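Putative nucleoside-diphosphate-sugar epimerase (Staphylococcus aureus subsp. aureus, PDB 3E48) is of uncertain function but, as a putative nucleoside-diphosphate-sugar epimerase with an NAD(P)H-binding Rossmann domain, probably binds a dinucleotide cofactor. Local coordinates at residues G10-G13 with T14-N18; N170-R174 with N175-R179; Q271-Q274 with S275-E279. All blocks are in the same frame, centred on the assembly; numbering follows the deposited sequence.

Contact 1 (G10-G13 with T14-N18); sequences GHLG and THITN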
loop_
_atom_site.group_PDB
_atom_site.type_symbol
_atom_site.label_atom_id
_atom_site.label_comp_id
_atom_site.label_asym_id
_atom_site.label_seq_id
_atom_site.Cartn_x
_atom_site.Cartn_y
_atom_site.Cartn_z
ATOM N N GLY B 10 23.995 -5.047 -4.719
ATOM C CA GLY B 10 23.227 -4.353 -5.741
ATOM C C GLY B 10 23.802 -2.965 -5.958
ATOM O O GLY B 10 24.741 -2.569 -5.273
ATOM N N HIS B 11 23.247 -2.215 -6.904
ATOM C CA HIS B 11 23.752 -0.873 -7.173
ATOM C C HIS B 11 23.723 0.008 -5.934
ATOM O O HIS B 11 24.748 0.559 -5.536
ATOM C CB HIS B 11 22.945 -0.210 -8.291
ATOM C CG HIS B 11 23.164 -0.828 -9.635
ATOM N ND1 HIS B 11 24.413 -0.931 -10.206
ATOM C CD2 HIS B 11 22.296 -1.363 -10.526
ATOM C CE1 HIS B 11 24.305 -1.502 -11.394
ATOM N NE2 HIS B 11 23.032 -1.774 -11.611
ATOM N N LEU B 12 22.556 0.145 -5.313
ATOM C CA LEU B 12 22.466 0.976 -4.121
ATOM C C LEU B 12 23.223 0.351 -2.951
ATOM O O LEU B 12 23.925 1.047 -2.220
ATOM C CB LEU B 12 21.003 1.206 -3.733
ATOM C CG LEU B 12 20.786 1.964 -2.419
ATOM C CD1 LEU B 12 21.374 3.367 -2.511
ATOM C CD2 LEU B 12 19.297 2.033 -2.122
ATOM N N GLY B 13 23.087 -0.961 -2.782
ATOM C CA GLY B 13 23.771 -1.638 -1.689
ATOM C C GLY B 13 25.280 -1.465 -1.695
ATOM O O GLY B 13 25.909 -1.370 -0.638
ATOM N N THR B 14 25.866 -1.429 -2.885
ATOM C CA THR B 14 27.309 -1.265 -3.015
ATOM C C THR B 14 27.714 0.106 -2.477
ATOM O O THR B 14 28.710 0.231 -1.754
ATOM C CB THR B 14 27.743 -1.439 -4.492
ATOM O OG1 THR B 14 27.491 -2.789 -4.897
ATOM C CG2 THR B 14 29.218 -1.142 -4.666
ATOM N N HIS B 15 26.934 1.131 -2.816
ATOM C CA HIS B 15 27.198 2.485 -2.327
ATOM C C HIS B 15 27.167 2.501 -0.804
ATOM O O HIS B 15 28.091 2.997 -0.155
ATOM C CB HIS B 15 26.140 3.463 -2.851
ATOM C CG HIS B 15 26.385 3.925 -4.252
ATOM N ND1 HIS B 15 27.287 4.920 -4.561
ATOM C CD2 HIS B 15 25.862 3.512 -5.431
ATOM C CE1 HIS B 15 27.309 5.101 -5.869
ATOM N NE2 HIS B 15 26.454 4.258 -6.421
ATOM N N ILE B 16 26.096 1.954 -0.236
ATOM C CA ILE B 16 25.942 1.921 1.214
ATOM C C ILE B 16 27.058 1.150 1.910
ATOM O O ILE B 16 27.572 1.593 2.937
ATOM C CB ILE B 16 24.588 1.308 1.622
ATOM C CG1 ILE B 16 23.445 2.151 1.040
ATOM C CG2 ILE B 16 24.481 1.251 3.142
ATOM C CD1 ILE B 16 22.058 1.570 1.293
ATOM N N THR B 17 27.435 0.003 1.351
ATOM C CA THR B 17 28.487 -0.809 1.949
ATOM C C THR B 17 29.847 -0.116 1.898
ATOM O O THR B 17 30.574 -0.108 2.889
ATOM C CB THR B 17 28.610 -2.182 1.262
ATOM O OG1 THR B 17 27.349 -2.863 1.312
ATOM C CG2 THR B 17 29.665 -3.034 1.974
ATOM N N ASN B 18 30.202 0.456 0.753
ATOM C CA ASN B 18 31.488 1.143 0.664
ATOM C C ASN B 18 31.520 2.347 1.599
ATOM O O ASN B 18 32.549 2.640 2.208
ATOM C CB ASN B 18 31.791 1.585 -0.771
ATOM C CG ASN B 18 32.151 0.415 -1.675
ATOM O OD1 ASN B 18 32.902 -0.481 -1.280
ATOM N ND2 ASN B 18 31.631 0.423 -2.893
#
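T14 meets G10 twice at a single atom: both its backbone N, at 2.9 Å, and its hydroxyl OG1, at 2.8 Å, donate to G10 O. The two donors approach from opposite faces of the carbonyl plane, and OG1 sits well above that plane rather than on a lone pair. T17 repeats the arrangement one turn later, its N at 2.9 Å and its OG1 at 2.8 Å from G13 O, again from the two faces. The rotamer explains the reach of each hydroxyl: OG1 lies beside its own N and anti to the carbonyl carbon (chi1 -65° in T14, -57° in T17), which folds it back over the preceding turn.

Between these two grips, I16 N donates to L12 O at 3.1 Å in an almost straight bond (170°). Their side chains also meet, I16 CD1 resting against L12 CG at 3.9 Å. H15 approaches differently: its ring edge, through CD2, comes within 3.2 Å of H11 O. Outside the turn, L5 and I72 pack on I16, M140 and I177 on L12, and A8 on T17, while N18 OD1 takes a hydrogen bond from W42 NE1.

G10, at the N-cap, and G13 fit the last two glycines of a GxxGxxG dinucleotide-binding fingerprint in the first beta-alpha-beta unit, where strand 3-6 leads into helix 11-22. Because each threonine hydroxyl donates inward to a carbonyl that already accepts a backbone N-H, its polar group is satisfied by local backbone, the N-cap carbonyl for T14, and its rotation is fixed by that bond.

Contact 2 (N170-R174 with N175-R179); sequences NYITR and NDIAR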
loop_
_atom_site.group_PDB
_atom_site.type_symbol
_atom_site.label_atom_id
_atom_site.label_comp_id
_atom_site.label_asym_id
_atom_site.label_seq_id
_atom_site.Cartn_x
_atom_site.Cartn_y
_atom_site.Cartn_z
ATOM N N ASN B 170 11.129 14.237 -9.211
ATOM C CA ASN B 170 12.261 14.480 -8.336
ATOM C C ASN B 170 13.286 13.364 -8.489
ATOM O O ASN B 170 12.955 12.175 -8.449
ATOM C CB ASN B 170 11.815 14.616 -6.883
ATOM C CG ASN B 170 12.924 15.132 -5.994
ATOM O OD1 ASN B 170 13.763 14.368 -5.533
ATOM N ND2 ASN B 170 12.943 16.442 -5.768
ATOM N N TYR B 171 14.535 13.782 -8.682
ATOM C CA TYR B 171 15.674 12.892 -8.892
ATOM C C TYR B 171 16.736 13.053 -7.818
ATOM O O TYR B 171 16.893 14.130 -7.250
ATOM C CB TYR B 171 16.351 13.212 -10.222
ATOM C CG TYR B 171 15.656 12.704 -11.453
ATOM C CD1 TYR B 171 15.961 11.447 -11.973
ATOM C CD2 TYR B 171 14.734 13.499 -12.135
ATOM C CE1 TYR B 171 15.377 10.994 -13.146
ATOM C CE2 TYR B 171 14.137 13.054 -13.311
ATOM C CZ TYR B 171 14.467 11.800 -13.812
ATOM O OH TYR B 171 13.891 11.351 -14.978
ATOM N N ILE B 172 17.495 11.986 -7.585
ATOM C CA ILE B 172 18.575 11.999 -6.598
ATOM C C ILE B 172 19.575 10.883 -6.950
ATOM O O ILE B 172 19.187 9.845 -7.490
ATOM C CB ILE B 172 18.004 11.808 -5.162
ATOM C CG1 ILE B 172 19.126 11.902 -4.126
ATOM C CG2 ILE B 172 17.285 10.461 -5.054
ATOM C CD1 ILE B 172 18.626 11.924 -2.694
ATOM N N THR B 173 20.859 11.098 -6.669
ATOM C CA THR B 173 21.870 10.089 -6.982
ATOM C C THR B 173 21.841 8.957 -5.965
ATOM O O THR B 173 21.351 9.127 -4.846
ATOM C CB THR B 173 23.312 10.664 -6.964
ATOM O OG1 THR B 173 23.644 11.077 -5.634
ATOM C CG2 THR B 173 23.444 11.839 -7.911
ATOM N N ARG B 174 22.358 7.797 -6.357
ATOM C CA ARG B 174 22.412 6.677 -5.433
ATOM C C ARG B 174 23.393 7.063 -4.335
ATOM O O ARG B 174 23.196 6.728 -3.171
ATOM C CB ARG B 174 22.901 5.400 -6.120
ATOM C CG ARG B 174 21.932 4.811 -7.124
ATOM C CD ARG B 174 22.158 3.320 -7.279
ATOM N NE ARG B 174 21.264 2.749 -8.280
ATOM C CZ ARG B 174 21.533 2.694 -9.578
ATOM N NH1 ARG B 174 22.682 3.167 -10.042
ATOM N NH2 ARG B 174 20.643 2.181 -10.417
ATOM N N ASN B 175 24.458 7.768 -4.712
ATOM C CA ASN B 175 25.444 8.193 -3.728
ATOM C C ASN B 175 24.779 8.993 -2.609
ATOM O O ASN B 175 25.054 8.767 -1.426
ATOM C CB ASN B 175 26.533 9.044 -4.385
ATOM C CG ASN B 175 27.535 9.582 -3.377
ATOM O OD1 ASN B 175 28.210 8.817 -2.688
ATOM N ND2 ASN B 175 27.630 10.904 -3.282
ATOM N N ASP B 176 23.898 9.922 -2.975
ATOM C CA ASP B 176 23.214 10.733 -1.971
ATOM C C ASP B 176 22.212 9.935 -1.140
ATOM O O ASP B 176 22.041 10.195 0.055
ATOM C CB ASP B 176 22.522 11.940 -2.618
ATOM C CG ASP B 176 23.508 13.031 -3.017
ATOM O OD1 ASP B 176 24.642 13.046 -2.487
ATOM O OD2 ASP B 176 23.146 13.888 -3.846
ATOM N N ILE B 177 21.545 8.965 -1.759
ATOM C CA ILE B 177 20.602 8.144 -1.012
ATOM C C ILE B 177 21.422 7.397 0.029
ATOM O O ILE B 177 21.060 7.347 1.203
ATOM C CB ILE B 177 19.892 7.131 -1.929
ATOM C CG1 ILE B 177 18.911 7.873 -2.838
ATOM C CG2 ILE B 177 19.172 6.068 -1.087
ATOM C CD1 ILE B 177 18.337 7.021 -3.935
ATOM N N ALA B 178 22.546 6.836 -0.407
ATOM C CA ALA B 178 23.414 6.100 0.500
ATOM C C ALA B 178 23.915 6.987 1.635
ATOM O O ALA B 178 23.995 6.537 2.777
ATOM C CB ALA B 178 24.589 5.497 -0.265
ATOM N N ARG B 179 24.256 8.240 1.342
ATOM C CA ARG B 179 24.735 9.121 2.409
ATOM C C ARG B 179 23.647 9.335 3.460
ATOM O O ARG B 179 23.925 9.361 4.661
ATOM C CB ARG B 179 25.195 10.469 1.843
ATOM C CG ARG B 179 26.411 10.372 0.925
ATOM C CD ARG B 179 26.700 11.712 0.266
ATOM N NE ARG B 179 27.114 12.726 1.232
ATOM C CZ ARG B 179 27.168 14.028 0.968
ATOM N NH1 ARG B 179 26.830 14.479 -0.234
ATOM N NH2 ARG B 179 27.564 14.879 1.900
HETATM O O HOH W 1 21.491 13.898 -5.870
HETATM O O HOH W 2 25.854 12.449 -5.090
#
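T173 OG1 accepts from D176 N at 2.9 Å with an N-H...O angle of 156°, which makes T173 the N-cap of helix 174-186. Its chi1 of 65° sets OG1 between the backbone N and the carbonyl carbon, turned toward the first turn of the helix. The return bond that would complete a capping box is not direct: one water accepts from T173 N at 3.0 Å and donates to D176 OD2 at 2.6 Å. A second water joins T173 OG1 to N175 ND2.

D176 OD2 also accepts from Q271 N, and its OD1 forms a weak, long salt bridge with R179 NH1 (3.5 Å), whose guanidinium has a second acid partner in D268. I177 N to T173 O and A178 N to R174 O continue the backbone bonding.

I172 packs its two branches on the helix: CG2 lies 3.8 Å from I177 CD1, and CG1 lies against D176 CB at 3.7 Å. The R174 chain, extended from CG to NE, makes a cation-pi contact with Y143.

The whole is a capped strand-to-helix junction, in which strand 168-172 of the Rossmann-type sheet turns at T173 straight into the following helix.

Contact 3 (Q271-Q274 with S275-E279); sequences QTLQ and SFLQE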
loop_
_atom_site.group_PDB
_atom_site.type_symbol
_atom_site.label_atom_id
_atom_site.label_comp_id
_atom_site.label_asym_id
_atom_site.label_seq_id
_atom_site.Cartn_x
_atom_site.Cartn_y
_atom_site.Cartn_z
ATOM N N GLN B 271 23.518 16.460 -4.677
ATOM C CA GLN B 271 24.198 16.751 -5.928
ATOM C C GLN B 271 23.195 16.949 -7.061
ATOM O O GLN B 271 22.275 16.150 -7.232
ATOM C CB GLN B 271 25.159 15.620 -6.293
ATOM C CG GLN B 271 26.041 15.955 -7.480
ATOM C CD GLN B 271 27.026 14.854 -7.814
ATOM O OE1 GLN B 271 28.026 15.089 -8.500
ATOM N NE2 GLN B 271 26.749 13.644 -7.344
ATOM N N THR B 272 23.375 18.021 -7.826
ATOM C CA THR B 272 22.499 18.330 -8.953
ATOM C C THR B 272 22.796 17.391 -10.111
ATOM O O THR B 272 23.859 16.769 -10.159
ATOM C CB THR B 272 22.740 19.753 -9.468
ATOM O OG1 THR B 272 24.066 19.832 -10.015
ATOM C CG2 THR B 272 22.594 20.762 -8.347
ATOM N N LEU B 273 21.868 17.294 -11.057
ATOM C CA LEU B 273 22.092 16.434 -12.213
ATOM C C LEU B 273 23.276 16.957 -13.034
ATOM O O LEU B 273 24.112 16.179 -13.500
ATOM C CB LEU B 273 20.839 16.365 -13.091
ATOM C CG LEU B 273 20.956 15.563 -14.392
ATOM C CD1 LEU B 273 21.433 14.144 -14.104
ATOM C CD2 LEU B 273 19.602 15.532 -15.080
ATOM N N GLN B 274 23.340 18.274 -13.200
ATOM C CA GLN B 274 24.418 18.909 -13.960
ATOM C C GLN B 274 25.777 18.492 -13.399
ATOM O O GLN B 274 26.687 18.114 -14.139
ATOM C CB GLN B 274 24.303 20.437 -13.889
ATOM C CG GLN B 274 22.951 21.022 -14.283
ATOM C CD GLN B 274 21.979 21.124 -13.114
ATOM O OE1 GLN B 274 21.448 20.119 -12.637
ATOM N NE2 GLN B 274 21.746 22.349 -12.647
ATOM N N SER B 275 25.900 18.574 -12.080
ATOM C CA SER B 275 27.129 18.212 -11.386
ATOM C C SER B 275 27.429 16.724 -11.538
ATOM O O SER B 275 28.575 16.327 -11.760
ATOM C CB SER B 275 27.004 18.561 -9.903
ATOM O OG SER B 275 28.133 18.116 -9.174
ATOM N N PHE B 276 26.390 15.905 -11.414
ATOM C CA PHE B 276 26.528 14.462 -11.530
ATOM C C PHE B 276 27.067 14.058 -12.895
ATOM O O PHE B 276 27.958 13.213 -12.996
ATOM C CB PHE B 276 25.173 13.793 -11.283
ATOM C CG PHE B 276 25.193 12.301 -11.440
ATOM C CD1 PHE B 276 25.991 11.513 -10.620
ATOM C CD2 PHE B 276 24.415 11.683 -12.414
ATOM C CE1 PHE B 276 26.014 10.128 -10.764
ATOM C CE2 PHE B 276 24.430 10.300 -12.567
ATOM C CZ PHE B 276 25.233 9.521 -11.740
ATOM N N LEU B 277 26.528 14.666 -13.944
ATOM C CA LEU B 277 26.965 14.364 -15.300
ATOM C C LEU B 277 28.358 14.929 -15.575
ATOM O O LEU B 277 29.120 14.361 -16.353
ATOM C CB LEU B 277 25.966 14.931 -16.308
ATOM C CG LEU B 277 24.541 14.371 -16.240
ATOM C CD1 LEU B 277 23.680 15.087 -17.262
ATOM C CD2 LEU B 277 24.547 12.871 -16.494
ATOM N N GLN B 278 28.681 16.046 -14.926
ATOM C CA GLN B 278 29.978 16.697 -15.101
ATOM C C GLN B 278 31.089 15.918 -14.398
ATOM O O GLN B 278 32.272 16.239 -14.542
ATOM C CB GLN B 278 29.922 18.127 -14.544
ATOM C CG GLN B 278 31.170 18.962 -14.808
ATOM C CD GLN B 278 31.156 20.289 -14.066
ATOM O OE1 GLN B 278 32.049 21.123 -14.240
ATOM N NE2 GLN B 278 30.143 20.488 -13.229
ATOM N N GLU B 279 30.703 14.893 -13.641
ATOM C CA GLU B 279 31.659 14.072 -12.904
ATOM C C GLU B 279 32.805 13.654 -13.819
ATOM O O GLU B 279 33.976 13.742 -13.452
ATOM C CB GLU B 279 30.967 12.826 -12.346
ATOM C CG GLU B 279 31.566 12.321 -11.047
ATOM C CD GLU B 279 31.150 13.156 -9.851
ATOM O OE1 GLU B 279 29.977 13.048 -9.432
ATOM O OE2 GLU B 279 31.991 13.924 -9.336
#
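F276 N donates to T272 O at 3.0 Å, L277 N to L273 O at 2.9 Å and Q278 N to Q274 O at 3.0 Å: three successive i to i+4 bonds that establish the short helix 273-277. The last is the most bent of the three, at 141°. T272 caps the start, its OG1 accepting from S275 N at 3.0 Å (159°). A chi1 of 66° brings that oxygen round to the S275 amide.

Among the side chains, L273 and L277 form one apolar edge, with L273 CD1 against L277 CG at 3.8 Å. The same methyl meets F276 at the edge of its ring, 4.2 Å from CD2. The extended Q271 runs alongside S275, its CG 3.5 Å from S275 OG, and its amide plane stands nearly perpendicular to the F276 ring. The F276 ring itself leads away from 271-274, towards M144, T173 and a cation-pi partner, K148. On the leucine side, L207 and I210 of helix 204-215 pack against L273, and A214 packs against L277.

T272 OG1 satisfies the S275 amide, whose carbonyl four residues back, on Q271, lies outside the helix, whereas the leucines and the phenylalanine turn an apolar side to the neighbouring helices and loops.

Along the chain the three contacts stand in series, neither nesting nor crossing, and each closes just a turn at the start of a helix. Contact 1 opens the first helix of the Rossmann domain; contact 2 comes much later, where strand 168-172 passes into helix 174-186. The two touch side by side: H11 CB lies 3.4 Å from R174 NE, and H15 CB lies 3.6 Å from A178 CB. Contact 3, near the C terminus, joins contact 2 through the bond between D176 and Q271 and through T173 CG2 against F276 CD1. Contacts 1 and 3 do not touch, so helix 174-186 bridges the N-terminal helix and the C-terminal segment.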